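Local coordinates for lysyl oxidase (Pichia pastoris, PDB 1W7C), which probably oxidises primary amines, lysyl side chains among them, with a copper ion and a topaquinone cofactor, at residues Ala175-Ala183 and Leu618-Pro626; Ile324-Val332 and Tyr680-Asp688. One frame throughout, in Å; residues are numbered along the deposited sequence. Where two conformers were deposited one is given.

Contact 1 of 2, residues Ala175-Ala183 and Leu618-Pro626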
# COMPACT_ATOMS: atom_id res chain seq x y z
N ALA A 175 13.30 19.54 26.08
CA ALA A 175 13.05 18.22 25.48
C ALA A 175 11.95 17.49 26.24
O ALA A 175 11.78 17.68 27.45
CB ALA A 175 14.31 17.40 25.49
N ALA A 176 11.19 16.70 25.51
CA ALA A 176 10.12 15.89 26.09
C ALA A 176 10.39 14.43 25.79
O ALA A 176 10.67 14.07 24.62
CB ALA A 176 8.78 16.29 25.51
N PRO A 177 10.24 13.55 26.77
CA PRO A 177 9.74 13.87 28.12
C PRO A 177 10.82 14.42 29.05
O PRO A 177 12.02 14.41 28.77
CB PRO A 177 9.29 12.50 28.64
CG PRO A 177 10.29 11.56 28.01
CD PRO A 177 10.43 12.09 26.60
N GLN A 178 10.35 14.94 30.18
CA GLN A 178 11.22 15.20 31.33
C GLN A 178 11.77 13.88 31.87
O GLN A 178 11.25 12.80 31.53
CB GLN A 178 10.41 15.96 32.41
CG GLN A 178 9.87 17.31 31.92
CD GLN A 178 8.95 17.98 32.89
OE1 GLN A 178 8.54 19.10 32.64
NE2 GLN A 178 8.62 17.30 33.99
N LEU A 179 12.83 13.98 32.67
CA LEU A 179 13.55 12.82 33.19
C LEU A 179 13.52 12.81 34.73
O LEU A 179 14.41 13.36 35.40
CB LEU A 179 14.98 12.81 32.66
CG LEU A 179 15.06 12.60 31.14
CD1 LEU A 179 16.45 13.00 30.64
CD2 LEU A 179 14.77 11.16 30.74
N HIS A 180 12.52 12.14 35.29
CA HIS A 180 12.39 11.97 36.72
C HIS A 180 12.98 10.63 37.11
O HIS A 180 12.73 9.59 36.50
CB HIS A 180 10.92 12.04 37.17
CG HIS A 180 10.74 11.74 38.62
ND1 HIS A 180 11.18 12.59 39.61
CD2 HIS A 180 10.24 10.65 39.26
CE1 HIS A 180 10.92 12.06 40.80
NE2 HIS A 180 10.35 10.88 40.62
N ASP A 181 13.81 10.68 38.14
CA ASP A 181 14.52 9.49 38.61
C ASP A 181 13.90 9.08 39.95
O ASP A 181 14.14 9.74 40.96
CB ASP A 181 16.01 9.80 38.79
CG ASP A 181 16.81 8.61 39.18
OD1 ASP A 181 16.24 7.58 39.62
OD2 ASP A 181 18.05 8.63 39.13
N PRO A 182 13.11 8.01 39.99
CA PRO A 182 12.48 7.62 41.26
C PRO A 182 13.47 7.23 42.34
O PRO A 182 13.12 7.27 43.53
CB PRO A 182 11.59 6.41 40.88
CG PRO A 182 11.53 6.37 39.40
CD PRO A 182 12.68 7.15 38.87
N ALA A 183 14.68 6.84 41.97
CA ALA A 183 15.64 6.44 42.97
C ALA A 183 16.18 7.60 43.78
O ALA A 183 16.47 7.43 44.97
CB ALA A 183 16.78 5.63 42.34
N LEU A 618 -1.39 11.07 30.49
CA LEU A 618 -0.65 11.19 31.71
C LEU A 618 0.56 10.25 31.76
O LEU A 618 1.28 10.23 32.76
CB LEU A 618 -1.59 10.94 32.91
CG LEU A 618 -2.77 11.92 33.00
CD1 LEU A 618 -3.64 11.57 34.20
CD2 LEU A 618 -2.26 13.38 33.05
N ASN A 619 0.80 9.50 30.68
CA ASN A 619 1.90 8.53 30.68
C ASN A 619 3.30 9.12 30.53
O ASN A 619 4.24 8.64 31.15
CB ASN A 619 1.73 7.47 29.56
CG ASN A 619 1.09 6.20 30.06
OD1 ASN A 619 0.15 6.26 30.87
ND2 ASN A 619 1.49 5.06 29.50
N THR A 620 3.46 10.13 29.67
CA THR A 620 4.78 10.39 29.08
C THR A 620 5.90 10.70 30.07
O THR A 620 7.02 10.21 29.89
CB THR A 620 4.68 11.47 28.00
OG1 THR A 620 5.88 11.55 27.23
CG2 THR A 620 4.45 12.88 28.54
N ASN A 621 5.61 11.48 31.13
CA ASN A 621 6.64 11.80 32.15
C ASN A 621 6.76 10.80 33.28
O ASN A 621 7.68 10.89 34.10
CB ASN A 621 6.42 13.20 32.69
CG ASN A 621 6.44 14.26 31.61
OD1 ASN A 621 7.39 14.31 30.81
ND2 ASN A 621 5.41 15.09 31.56
N ALA A 622 5.83 9.86 33.35
CA ALA A 622 5.82 8.86 34.42
C ALA A 622 6.58 7.63 33.94
O ALA A 622 6.00 6.62 33.52
CB ALA A 622 4.38 8.54 34.82
N LEU A 623 7.91 7.74 33.94
CA LEU A 623 8.74 6.87 33.13
C LEU A 623 8.71 5.41 33.58
O LEU A 623 8.81 4.51 32.76
CB LEU A 623 10.18 7.37 33.13
CG LEU A 623 10.45 8.77 32.56
CD1 LEU A 623 11.93 9.14 32.72
CD2 LEU A 623 9.98 8.90 31.10
N TYR A 624 8.61 5.18 34.89
CA TYR A 624 8.70 3.85 35.48
C TYR A 624 7.36 3.31 36.00
O TYR A 624 7.14 2.10 36.04
CB TYR A 624 9.81 3.81 36.57
CG TYR A 624 11.15 4.07 35.95
CD1 TYR A 624 11.68 5.37 35.91
CD2 TYR A 624 11.85 3.07 35.31
CE1 TYR A 624 12.87 5.64 35.27
CE2 TYR A 624 13.07 3.33 34.67
CZ TYR A 624 13.58 4.61 34.66
OH TYR A 624 14.77 4.89 34.00
N ASP A 625 6.48 4.22 36.42
CA ASP A 625 5.17 3.89 36.98
C ASP A 625 4.03 4.65 36.29
O ASP A 625 3.28 5.36 36.95
CB ASP A 625 5.17 4.16 38.50
CG ASP A 625 3.93 3.66 39.18
OD1 ASP A 625 3.58 4.19 40.26
OD2 ASP A 625 3.26 2.72 38.72
N PRO A 626 3.90 4.50 34.97
CA PRO A 626 2.83 5.20 34.26
C PRO A 626 1.44 4.71 34.66
O PRO A 626 1.30 3.56 35.08
CB PRO A 626 3.11 4.86 32.80
CG PRO A 626 3.76 3.53 32.87
CD PRO A 626 4.71 3.66 34.07
O HOH W 1 10.00 12.14 33.86
O HOH W 2 9.87 8.97 36.02

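Contact 2 of 2, residues Ile324-Val332 and Tyr680-Asp688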
# COMPACT_ATOMS: atom_id res chain seq x y z
N ILE A 324 -19.45 -0.73 14.55
CA ILE A 324 -19.27 -0.81 13.11
C ILE A 324 -19.98 -2.06 12.63
O ILE A 324 -19.61 -3.18 13.01
CB ILE A 324 -17.80 -0.86 12.66
CG1 ILE A 324 -17.04 0.35 13.20
CG2 ILE A 324 -17.76 -0.89 11.12
CD1 ILE A 324 -15.58 0.38 12.84
N THR A 325 -21.01 -1.86 11.83
CA THR A 325 -21.80 -2.95 11.27
C THR A 325 -21.71 -3.01 9.76
O THR A 325 -21.56 -1.99 9.10
CB THR A 325 -23.30 -2.79 11.66
OG1 THR A 325 -23.87 -1.65 11.01
CG2 THR A 325 -23.42 -2.67 13.19
N PHE A 326 -21.83 -4.21 9.22
CA PHE A 326 -21.91 -4.42 7.78
C PHE A 326 -23.02 -5.44 7.53
O PHE A 326 -23.06 -6.49 8.18
CB PHE A 326 -20.57 -4.87 7.18
CG PHE A 326 -20.63 -5.06 5.70
CD1 PHE A 326 -20.54 -6.32 5.13
CD2 PHE A 326 -20.78 -3.98 4.88
CE1 PHE A 326 -20.62 -6.48 3.74
CE2 PHE A 326 -20.85 -4.13 3.51
CZ PHE A 326 -20.76 -5.40 2.93
N LYS A 327 -23.94 -5.10 6.64
CA LYS A 327 -25.11 -5.93 6.34
C LYS A 327 -25.81 -6.40 7.61
O LYS A 327 -26.18 -7.58 7.74
CB LYS A 327 -24.75 -7.06 5.37
CG LYS A 327 -24.39 -6.52 3.99
CD LYS A 327 -24.21 -7.61 2.95
CE LYS A 327 -24.07 -6.99 1.55
NZ LYS A 327 -25.38 -6.47 1.07
N GLY A 328 -25.95 -5.49 8.56
CA GLY A 328 -26.76 -5.73 9.75
C GLY A 328 -26.09 -6.48 10.88
O GLY A 328 -26.74 -6.79 11.86
N GLU A 329 -24.80 -6.78 10.75
CA GLU A 329 -24.08 -7.46 11.80
C GLU A 329 -22.89 -6.63 12.25
O GLU A 329 -22.12 -6.13 11.42
CB GLU A 329 -23.56 -8.83 11.32
CG GLU A 329 -24.66 -9.80 10.86
CD GLU A 329 -24.10 -11.17 10.51
OE1 GLU A 329 -23.71 -11.38 9.36
OE2 GLU A 329 -23.97 -12.02 11.41
N ARG A 330 -22.69 -6.50 13.56
CA ARG A 330 -21.52 -5.84 14.09
C ARG A 330 -20.28 -6.69 13.78
O ARG A 330 -20.26 -7.87 14.09
CB ARG A 330 -21.62 -5.70 15.60
CG ARG A 330 -20.45 -5.02 16.23
CD ARG A 330 -20.51 -4.94 17.76
NE ARG A 330 -21.77 -4.29 18.12
CZ ARG A 330 -22.88 -4.87 18.60
NH1 ARG A 330 -22.88 -6.12 19.02
NH2 ARG A 330 -23.97 -4.14 18.70
N ILE A 331 -19.28 -6.06 13.19
CA ILE A 331 -17.96 -6.65 13.06
C ILE A 331 -16.92 -6.07 14.02
O ILE A 331 -15.99 -6.78 14.37
CB ILE A 331 -17.45 -6.61 11.61
CG1 ILE A 331 -17.30 -5.20 11.08
CG2 ILE A 331 -18.32 -7.48 10.69
CD1 ILE A 331 -16.40 -5.10 9.89
N VAL A 332 -17.09 -4.81 14.42
CA VAL A 332 -16.11 -4.18 15.33
C VAL A 332 -16.90 -3.35 16.36
O VAL A 332 -17.64 -2.45 15.99
CB VAL A 332 -15.14 -3.23 14.55
CG1 VAL A 332 -14.25 -2.45 15.54
CG2 VAL A 332 -14.32 -3.98 13.54
N TYR A 680 -16.29 -15.22 6.05
CA TYR A 680 -17.27 -14.54 6.88
C TYR A 680 -18.67 -14.71 6.28
O TYR A 680 -19.67 -14.74 7.00
CB TYR A 680 -16.90 -13.05 6.99
CG TYR A 680 -17.83 -12.27 7.87
CD1 TYR A 680 -17.76 -12.39 9.25
CD2 TYR A 680 -18.77 -11.39 7.32
CE1 TYR A 680 -18.61 -11.69 10.06
CE2 TYR A 680 -19.60 -10.69 8.12
CZ TYR A 680 -19.53 -10.83 9.48
OH TYR A 680 -20.42 -10.12 10.24
N PHE A 681 -18.74 -14.79 4.95
CA PHE A 681 -19.91 -15.16 4.19
C PHE A 681 -19.65 -16.46 3.44
O PHE A 681 -18.55 -17.01 3.49
CB PHE A 681 -20.27 -14.03 3.22
CG PHE A 681 -20.54 -12.68 3.87
CD1 PHE A 681 -21.64 -12.48 4.70
CD2 PHE A 681 -19.75 -11.57 3.55
CE1 PHE A 681 -21.88 -11.24 5.25
CE2 PHE A 681 -20.03 -10.31 4.08
CZ PHE A 681 -21.09 -10.15 4.91
N ASP A 682 -20.62 -16.92 2.67
CA ASP A 682 -20.42 -17.99 1.72
C ASP A 682 -19.77 -17.54 0.41
O ASP A 682 -19.27 -18.38 -0.34
CB ASP A 682 -21.77 -18.65 1.39
CG ASP A 682 -22.36 -19.43 2.53
OD1 ASP A 682 -21.66 -19.71 3.52
OD2 ASP A 682 -23.54 -19.84 2.44
N SER A 683 -19.79 -16.25 0.16
CA SER A 683 -19.32 -15.69 -1.09
C SER A 683 -18.92 -14.22 -0.87
O SER A 683 -19.17 -13.63 0.19
CB SER A 683 -20.41 -15.79 -2.15
OG SER A 683 -21.56 -15.06 -1.75
N GLU A 684 -18.35 -13.65 -1.91
CA GLU A 684 -17.91 -12.26 -1.93
C GLU A 684 -19.16 -11.35 -2.07
O GLU A 684 -20.00 -11.53 -2.96
CB GLU A 684 -16.92 -12.11 -3.07
CG GLU A 684 -16.24 -10.78 -3.19
CD GLU A 684 -17.09 -9.74 -3.91
OE1 GLU A 684 -17.64 -10.03 -5.01
OE2 GLU A 684 -17.20 -8.63 -3.37
N ASN A 685 -19.28 -10.37 -1.18
CA ASN A 685 -20.55 -9.68 -0.97
C ASN A 685 -20.74 -8.29 -1.59
O ASN A 685 -21.73 -7.62 -1.33
CB ASN A 685 -20.92 -9.67 0.52
CG ASN A 685 -21.93 -10.73 0.89
OD1 ASN A 685 -23.01 -10.41 1.32
ND2 ASN A 685 -21.57 -12.00 0.71
N SER A 686 -19.91 -7.94 -2.57
CA SER A 686 -20.19 -6.76 -3.37
C SER A 686 -21.14 -6.98 -4.54
O SER A 686 -21.51 -6.00 -5.20
CB SER A 686 -18.89 -6.15 -3.91
OG SER A 686 -18.29 -6.93 -4.93
N ARG A 687 -21.50 -8.23 -4.81
CA ARG A 687 -22.17 -8.57 -6.06
C ARG A 687 -23.54 -7.92 -6.25
O ARG A 687 -24.04 -7.81 -7.39
CB ARG A 687 -22.35 -10.09 -6.19
CG ARG A 687 -21.08 -10.97 -6.16
CD ARG A 687 -20.08 -10.77 -7.32
NE ARG A 687 -19.43 -9.48 -7.17
CZ ARG A 687 -19.52 -8.46 -8.01
NH1 ARG A 687 -20.08 -8.60 -9.20
NH2 ARG A 687 -18.95 -7.33 -7.66
N ASP A 688 -24.15 -7.46 -5.16
CA ASP A 688 -25.43 -6.79 -5.22
C ASP A 688 -25.40 -5.28 -5.57
O ASP A 688 -26.44 -4.65 -5.79
CB ASP A 688 -26.20 -6.99 -3.91
CG ASP A 688 -25.49 -6.44 -2.71
OD1 ASP A 688 -24.27 -6.66 -2.61
OD2 ASP A 688 -26.08 -5.80 -1.84
O HOH W 3 -21.98 -8.86 8.38
O HOH W 4 -20.19 -10.32 13.01

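Contact 1 of 2, residues Ala175-Ala183 and Leu618-Pro626
The side-chain amides of Asn-621 and Gln-178 stack with their planes 24° apart. The Tyr-624 ring has His-180 O at its edge, near the plane and 4.1 Å from CE1. CD of Pro-182 comes to this ring obliquely, 3.6 Å from CD1 of Tyr-624. At the edge of the His-180 ring, in its plane, lies water 2. Asn-621 makes the direct polar link from a type I turn, Asn-619 to Ala-622. Its chi1 of -58° sets CG beside the backbone N, anti to the carbonyl carbon, which brings OD1 up to Gln-178 N. OD1 accepts from this N at 3.1 Å, the donor tilted 28° from the carbonyl plane, and touches CB of Pro-177 at 3.4 Å. With an alanine at Asn-621, Gln-178 N would probably lose its acceptor and Gly-132 O its donor. Water 1 ties Asn-621 O to His-180 N, and water 2 joins His-180 O to Leu-623 N. CD1 of Leu-623 packs on CD2 of Leu-179 at 4.0 Å. The polar end of Gln-178 is held by Lys-142, and His-180 ND1 pairs with Thr-187. Strand 170-180 is an edge strand, within this chain, of a five-stranded antiparallel sheet beside 187-195. The contact fastens it to a loop of the enzyme domain. There Pro-177 meets strand 355-357 and Thr-620 touches helix 358-361, its side chain about 9 Å from that of Asp-358, the predicted proton acceptor.

Contact 2 of 2, residues Ile324-Val332 and Tyr680-Asp688
The side chains of Phe-326 and Phe-681 run at roughly right angles, and their rings meet edge to edge, CD1 of Phe-326 3.9 Å from CZ of Phe-681. A type I' turn from Phe-326 to Glu-329 closes a beta hairpin. A classic bulge follows, where Ile-331 and Val-332 both face Ile-324. The hairpin tip lies against the loop between strands 670-678 and 692-697. Both belong to the enzyme domain. The Phe-681 ring is held between two neighbours of its own segment. CD2 of Tyr-680 stands over the centre of one face, and CG of Asn-685 lies over the other, toward the rim. Lys-327 sets CG over a face of Phe-326 and runs on past Asn-685, its CD 3.5 Å from Asn-685 OD1. Its chain bends at the end (chi4 -73°). Lys-327 was modelled in two conformers, so its bonds are tentative. In the one given, NZ makes a salt bridge to Asp-688 OD2 at 3.1 Å, from 38° out of the carboxylate plane, and also pairs with Asp-306. Asp-688 OD1 pairs with Arg-275 of the second subunit. Glu-329 and Tyr-680 lie alongside, pointing opposite ways, with carboxylate and ring planes 30° apart. Arg-570 serves both, through a salt bridge to Glu-329 and a cation-pi contact with Tyr-680. CG2 of Ile-331 rests 3.4 Å from Tyr-680 OH. That hydroxyl lies 2.8 Å from the oxygen of water 4, which donates to Arg-330 O at 2.7 Å.

In the fold
Both contacts are partly buried, on opposite sides of the chain's centre, with their own centres about 45 Å apart. Contact 1 joins a separate five-stranded sheet to the enzyme domain, and no other chain touches it. Contact 2 stays inside the enzyme domain and borders the second subunit. The chemistry follows the place. Contact 1 combines proline and leucine packing with one amide-to-backbone bond and bridging waters, with some exposed residues at its rim. Contact 2 combines aromatic rings with charged groups, one of them shared with the partner subunit. The two are linked through the fold: strand 329-344, which begins in contact 2, pairs with strand 355-357, which packs on contact 1.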